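Local coordinates for ScaE cell-surface anchored scaffoldin protein (Ruminococcus flavefaciens, PDB 2ZF9) that probably binds dockerin modules through this type III cohesin module, tethering cellulosome components to the bacterial cell surface, at residues N48-D62 with G121-A135. Numbering follows the deposited sequence.
Sequences NAKVTMELSVEGAAD and GKDGVLWSFVLQVPA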
loop_
_atom_site.group_PDB
_atom_site.type_symbol
_atom_site.label_atom_id
_atom_site.label_comp_id
_atom_site.label_asym_id
_atom_site.label_seq_id
_atom_site.Cartn_x
_atom_site.Cartn_y
_atom_site.Cartn_z
ATOM N N ASN A 48 -14.979 15.373 8.197
ATOM C CA ASN A 48 -15.730 14.673 7.120
ATOM C C ASN A 48 -15.110 14.681 5.729
ATOM O O ASN A 48 -15.768 14.275 4.774
ATOM C CB ASN A 48 -17.185 15.162 7.008
ATOM C CG ASN A 48 -17.903 15.113 8.311
ATOM O OD1 ASN A 48 -18.007 14.064 8.939
ATOM N ND2 ASN A 48 -18.415 16.260 8.736
ATOM N N ALA A 49 -13.865 15.140 5.605
ATOM C CA ALA A 49 -13.194 15.169 4.317
ATOM C C ALA A 49 -13.065 13.762 3.722
ATOM O O ALA A 49 -12.752 12.803 4.424
ATOM C CB ALA A 49 -11.849 15.822 4.430
ATOM N N LYS A 50 -13.365 13.643 2.437
ATOM C CA LYS A 50 -13.193 12.389 1.718
ATOM C C LYS A 50 -11.896 12.543 0.938
ATOM O O LYS A 50 -11.782 13.372 0.021
ATOM C CB LYS A 50 -14.362 12.121 0.798
ATOM C CG LYS A 50 -15.599 11.697 1.551
ATOM C CD LYS A 50 -16.757 11.448 0.605
ATOM C CE LYS A 50 -17.931 10.838 1.389
ATOM N NZ LYS A 50 -19.143 10.648 0.522
ATOM N N VAL A 51 -10.887 11.793 1.368
ATOM C CA VAL A 51 -9.536 12.032 0.902
ATOM C C VAL A 51 -9.118 10.909 -0.060
ATOM O O VAL A 51 -9.144 9.724 0.302
ATOM C CB VAL A 51 -8.531 12.135 2.109
ATOM C CG1 VAL A 51 -7.150 12.453 1.607
ATOM C CG2 VAL A 51 -8.968 13.209 3.115
ATOM N N THR A 52 -8.685 11.286 -1.258
ATOM C CA THR A 52 -8.085 10.328 -2.190
ATOM C C THR A 52 -6.667 9.963 -1.761
ATOM O O THR A 52 -5.805 10.828 -1.625
ATOM C CB THR A 52 -8.060 10.891 -3.619
ATOM O OG1 THR A 52 -9.413 11.068 -4.041
ATOM C CG2 THR A 52 -7.357 9.887 -4.591
HETATM N N MSE A 53 -6.448 8.671 -1.526
HETATM C CA MSE A 53 -5.142 8.151 -1.117
HETATM C C MSE A 53 -4.592 7.237 -2.205
HETATM O O MSE A 53 -5.366 6.609 -2.934
HETATM C CB MSE A 53 -5.305 7.365 0.191
HETATM C CG MSE A 53 -5.896 8.205 1.372
HETATM SE SE MSE A 53 -4.593 9.602 1.910
HETATM C CE MSE A 53 -3.363 8.420 2.946
ATOM N N GLU A 54 -3.263 7.178 -2.320
ATOM C CA GLU A 54 -2.578 6.351 -3.329
ATOM C C GLU A 54 -1.506 5.461 -2.727
ATOM O O GLU A 54 -0.688 5.914 -1.921
ATOM C CB GLU A 54 -1.921 7.236 -4.403
ATOM C CG GLU A 54 -2.949 8.027 -5.227
ATOM C CD GLU A 54 -2.333 9.110 -6.085
ATOM O OE1 GLU A 54 -1.255 9.674 -5.743
ATOM O OE2 GLU A 54 -2.947 9.381 -7.133
ATOM N N LEU A 55 -1.512 4.193 -3.135
ATOM C CA LEU A 55 -0.382 3.315 -2.923
ATOM C C LEU A 55 0.436 3.311 -4.202
ATOM O O LEU A 55 -0.061 2.935 -5.271
ATOM C CB LEU A 55 -0.832 1.892 -2.553
ATOM C CG LEU A 55 0.217 0.761 -2.457
ATOM C CD1 LEU A 55 1.194 1.002 -1.336
ATOM C CD2 LEU A 55 -0.503 -0.583 -2.192
ATOM N N SER A 56 1.691 3.753 -4.092
ATOM C CA SER A 56 2.592 3.843 -5.257
ATOM C C SER A 56 3.769 2.883 -5.189
ATOM O O SER A 56 4.157 2.452 -4.097
ATOM C CB SER A 56 3.132 5.289 -5.379
ATOM O OG SER A 56 2.042 6.169 -5.667
ATOM N N VAL A 57 4.332 2.580 -6.366
ATOM C CA VAL A 57 5.503 1.703 -6.533
ATOM C C VAL A 57 6.616 2.504 -7.208
ATOM O O VAL A 57 6.363 3.251 -8.148
ATOM C CB VAL A 57 5.185 0.506 -7.471
ATOM C CG1 VAL A 57 6.440 -0.334 -7.714
ATOM C CG2 VAL A 57 4.086 -0.387 -6.903
ATOM N N GLU A 58 7.835 2.383 -6.703
ATOM C CA GLU A 58 8.987 3.002 -7.333
ATOM C C GLU A 58 10.084 1.972 -7.327
ATOM O O GLU A 58 10.156 1.139 -6.408
ATOM C CB GLU A 58 9.417 4.228 -6.513
ATOM C CG GLU A 58 10.238 5.222 -7.307
ATOM C CD GLU A 58 10.766 6.400 -6.451
ATOM O OE1 GLU A 58 9.969 7.035 -5.697
ATOM O OE2 GLU A 58 11.981 6.680 -6.565
ATOM N N GLY A 59 10.906 1.958 -8.376
ATOM C CA GLY A 59 12.099 1.144 -8.367
ATOM C C GLY A 59 11.877 -0.290 -8.790
ATOM O O GLY A 59 12.781 -1.101 -8.630
ATOM N N ALA A 60 10.700 -0.613 -9.349
ATOM C CA ALA A 60 10.405 -2.007 -9.708
ATOM C C ALA A 60 9.886 -2.196 -11.145
ATOM O O ALA A 60 9.411 -3.283 -11.467
ATOM C CB ALA A 60 9.389 -2.575 -8.724
ATOM N N ALA A 61 9.951 -1.154 -11.989
ATOM C CA ALA A 61 9.337 -1.225 -13.321
ATOM C C ALA A 61 9.930 -2.386 -14.098
ATOM O O ALA A 61 11.135 -2.585 -14.076
ATOM C CB ALA A 61 9.533 0.088 -14.079
ATOM N N ASP A 62 9.064 -3.149 -14.766
ATOM C CA ASP A 62 9.421 -4.332 -15.552
ATOM C C ASP A 62 10.024 -5.476 -14.761
ATOM O O ASP A 62 10.580 -6.402 -15.341
ATOM C CB ASP A 62 10.302 -3.957 -16.765
ATOM C CG ASP A 62 9.672 -2.853 -17.600
ATOM O OD1 ASP A 62 8.453 -2.938 -17.862
ATOM O OD2 ASP A 62 10.386 -1.899 -17.964
ATOM N N GLY A 121 4.462 -5.175 -14.556
ATOM C CA GLY A 121 4.197 -4.082 -13.622
ATOM C C GLY A 121 5.105 -2.873 -13.883
ATOM O O GLY A 121 6.238 -3.024 -14.351
ATOM N N LYS A 122 4.609 -1.684 -13.561
ATOM C CA LYS A 122 5.342 -0.426 -13.740
ATOM C C LYS A 122 5.434 0.349 -12.419
ATOM O O LYS A 122 4.839 -0.033 -11.411
ATOM C CB LYS A 122 4.615 0.443 -14.790
ATOM C CG LYS A 122 4.481 -0.198 -16.197
ATOM C CD LYS A 122 5.874 -0.318 -16.862
ATOM C CE LYS A 122 5.755 -0.601 -18.380
ATOM N NZ LYS A 122 7.136 -0.780 -18.959
ATOM N N ASP A 123 6.209 1.433 -12.429
ATOM C CA ASP A 123 6.245 2.342 -11.318
ATOM C C ASP A 123 5.054 3.292 -11.436
ATOM O O ASP A 123 4.426 3.378 -12.498
ATOM C CB ASP A 123 7.544 3.136 -11.375
ATOM C CG ASP A 123 8.731 2.344 -10.885
ATOM O OD1 ASP A 123 8.577 1.193 -10.386
ATOM O OD2 ASP A 123 9.849 2.889 -11.005
ATOM N N GLY A 124 4.759 4.008 -10.360
ATOM C CA GLY A 124 3.645 4.946 -10.352
ATOM C C GLY A 124 2.549 4.491 -9.398
ATOM O O GLY A 124 2.783 3.650 -8.510
ATOM N N VAL A 125 1.348 5.018 -9.578
ATOM C CA VAL A 125 0.228 4.680 -8.676
ATOM C C VAL A 125 -0.323 3.268 -8.987
ATOM O O VAL A 125 -0.806 2.997 -10.102
ATOM C CB VAL A 125 -0.943 5.699 -8.798
ATOM C CG1 VAL A 125 -2.158 5.253 -7.957
ATOM C CG2 VAL A 125 -0.505 7.070 -8.324
ATOM N N LEU A 126 -0.268 2.381 -7.993
ATOM C CA LEU A 126 -0.806 1.048 -8.147
ATOM C C LEU A 126 -2.308 1.033 -7.826
ATOM O O LEU A 126 -3.129 0.459 -8.595
ATOM C CB LEU A 126 -0.009 0.062 -7.267
ATOM C CG LEU A 126 -0.137 -1.435 -7.534
ATOM C CD1 LEU A 126 0.563 -1.791 -8.818
ATOM C CD2 LEU A 126 0.412 -2.290 -6.335
ATOM N N TRP A 127 -2.683 1.645 -6.689
ATOM C CA TRP A 127 -4.090 1.674 -6.289
ATOM C C TRP A 127 -4.433 3.036 -5.756
ATOM O O TRP A 127 -3.608 3.682 -5.089
ATOM C CB TRP A 127 -4.386 0.639 -5.208
ATOM C CG TRP A 127 -4.277 -0.726 -5.676
ATOM C CD1 TRP A 127 -3.205 -1.588 -5.494
ATOM C CD2 TRP A 127 -5.275 -1.461 -6.388
ATOM N NE1 TRP A 127 -3.480 -2.788 -6.096
ATOM C CE2 TRP A 127 -4.743 -2.742 -6.642
ATOM C CE3 TRP A 127 -6.573 -1.154 -6.847
ATOM C CZ2 TRP A 127 -5.468 -3.742 -7.328
ATOM C CZ3 TRP A 127 -7.289 -2.142 -7.528
ATOM C CH2 TRP A 127 -6.735 -3.424 -7.752
ATOM N N SER A 128 -5.641 3.490 -6.084
ATOM C CA SER A 128 -6.170 4.691 -5.509
ATOM C C SER A 128 -7.447 4.330 -4.711
ATOM O O SER A 128 -8.193 3.439 -5.096
ATOM C CB SER A 128 -6.456 5.660 -6.678
ATOM O OG SER A 128 -7.249 6.708 -6.247
ATOM N N PHE A 129 -7.717 5.034 -3.621
ATOM C CA PHE A 129 -8.859 4.714 -2.751
ATOM C C PHE A 129 -9.193 5.945 -1.908
ATOM O O PHE A 129 -8.402 6.890 -1.837
ATOM C CB PHE A 129 -8.576 3.476 -1.841
ATOM C CG PHE A 129 -7.297 3.593 -1.005
ATOM C CD1 PHE A 129 -6.045 3.407 -1.595
ATOM C CD2 PHE A 129 -7.362 3.908 0.370
ATOM C CE1 PHE A 129 -4.871 3.485 -0.827
ATOM C CE2 PHE A 129 -6.188 3.992 1.144
ATOM C CZ PHE A 129 -4.946 3.792 0.532
ATOM N N VAL A 130 -10.371 5.942 -1.300
ATOM C CA VAL A 130 -10.854 7.136 -0.595
ATOM C C VAL A 130 -11.116 6.788 0.872
ATOM O O VAL A 130 -11.854 5.834 1.154
ATOM C CB VAL A 130 -12.182 7.675 -1.244
ATOM C CG1 VAL A 130 -12.790 8.838 -0.449
ATOM C CG2 VAL A 130 -11.920 8.129 -2.692
ATOM N N LEU A 131 -10.548 7.592 1.785
ATOM C CA LEU A 131 -10.785 7.452 3.208
ATOM C C LEU A 131 -11.440 8.722 3.693
ATOM O O LEU A 131 -11.045 9.821 3.304
ATOM C CB LEU A 131 -9.465 7.211 3.984
ATOM C CG LEU A 131 -8.797 5.862 3.696
ATOM C CD1 LEU A 131 -7.461 5.748 4.417
ATOM C CD2 LEU A 131 -9.716 4.719 4.108
ATOM N N GLN A 132 -12.451 8.568 4.533
ATOM C CA GLN A 132 -13.117 9.731 5.086
ATOM C C GLN A 132 -12.703 10.009 6.553
ATOM O O GLN A 132 -12.687 9.127 7.407
ATOM C CB GLN A 132 -14.640 9.623 4.915
ATOM C CG GLN A 132 -15.404 10.871 5.446
ATOM C CD GLN A 132 -16.907 10.768 5.227
ATOM O OE1 GLN A 132 -17.484 9.691 5.358
ATOM N NE2 GLN A 132 -17.550 11.901 4.895
ATOM N N VAL A 133 -12.337 11.250 6.796
ATOM C CA VAL A 133 -11.875 11.744 8.100
ATOM C C VAL A 133 -13.093 11.961 9.009
ATOM O O VAL A 133 -14.159 12.344 8.528
ATOM C CB VAL A 133 -11.119 13.059 7.852
ATOM C CG1 VAL A 133 -10.710 13.746 9.148
ATOM C CG2 VAL A 133 -9.896 12.795 6.966
ATOM N N PRO A 134 -12.975 11.649 10.309
ATOM C CA PRO A 134 -14.170 11.806 11.183
ATOM C C PRO A 134 -14.626 13.249 11.418
ATOM O O PRO A 134 -13.867 14.201 11.231
ATOM C CB PRO A 134 -13.725 11.182 12.508
ATOM C CG PRO A 134 -12.218 11.220 12.474
ATOM C CD PRO A 134 -11.824 11.069 11.033
ATOM N N ALA A 135 -15.878 13.405 11.839
ATOM C CA ALA A 135 -16.456 14.732 12.025
ATOM C C ALA A 135 -15.746 15.493 13.171
ATOM O O ALA A 135 -15.750 16.721 13.208
ATOM C CB ALA A 135 -17.984 14.630 12.257
HETATM O O HOH W 1 -16.821 11.373 8.714
HETATM O O HOH W 2 -5.303 8.631 -7.955
HETATM O O HOH W 3 11.920 1.533 -11.848
#
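Leu55 O takes two backbone N-H groups at once, from Leu126 N at 2.8 Å and Trp127 N at 3.2 Å. This is a classic beta bulge: it shifts the antiparallel register of strands 50-58 and 124-132 by one residue and turns the Leu126 side chain toward the partner strand, where its CB meets Val57 CG2 at 4.1 Å. Further along, Met53 CB sits over one face of the Phe129 ring, 3.8 Å from its centroid, a CH-pi contact. Phe129 CG stands between its own backbone N and carbonyl carbon (chi1 54°), which swings the ring back across Met53, while Phe110 meets that ring edge-to-face. In the jelly-roll beta sandwich of the cohesin module, Met53, Leu55 and Leu131 lie on the buried face of this strand pair, against Val145 and Val147 of strand 142-149. Glu54 and Val125 lie on the other face, with Val125 CG2 3.5 Å from Glu54 CD. Beyond the strands, the Asp123 carboxylate grips the turn after Glu58: OD1 accepts Ala60 N at 3.0 Å through its syn lone pair, and OD2 is met by Gly59 N from above the carboxylate plane. With an alanine here both carboxylate acceptors go, and the turn, its Gly59 and Ala60 amides without these mates, would probably be freer to shift. Next to it, Lys122, bent at chi2 (-68°), brings NZ to Asp62 OD1 in a 2.8 Å salt bridge.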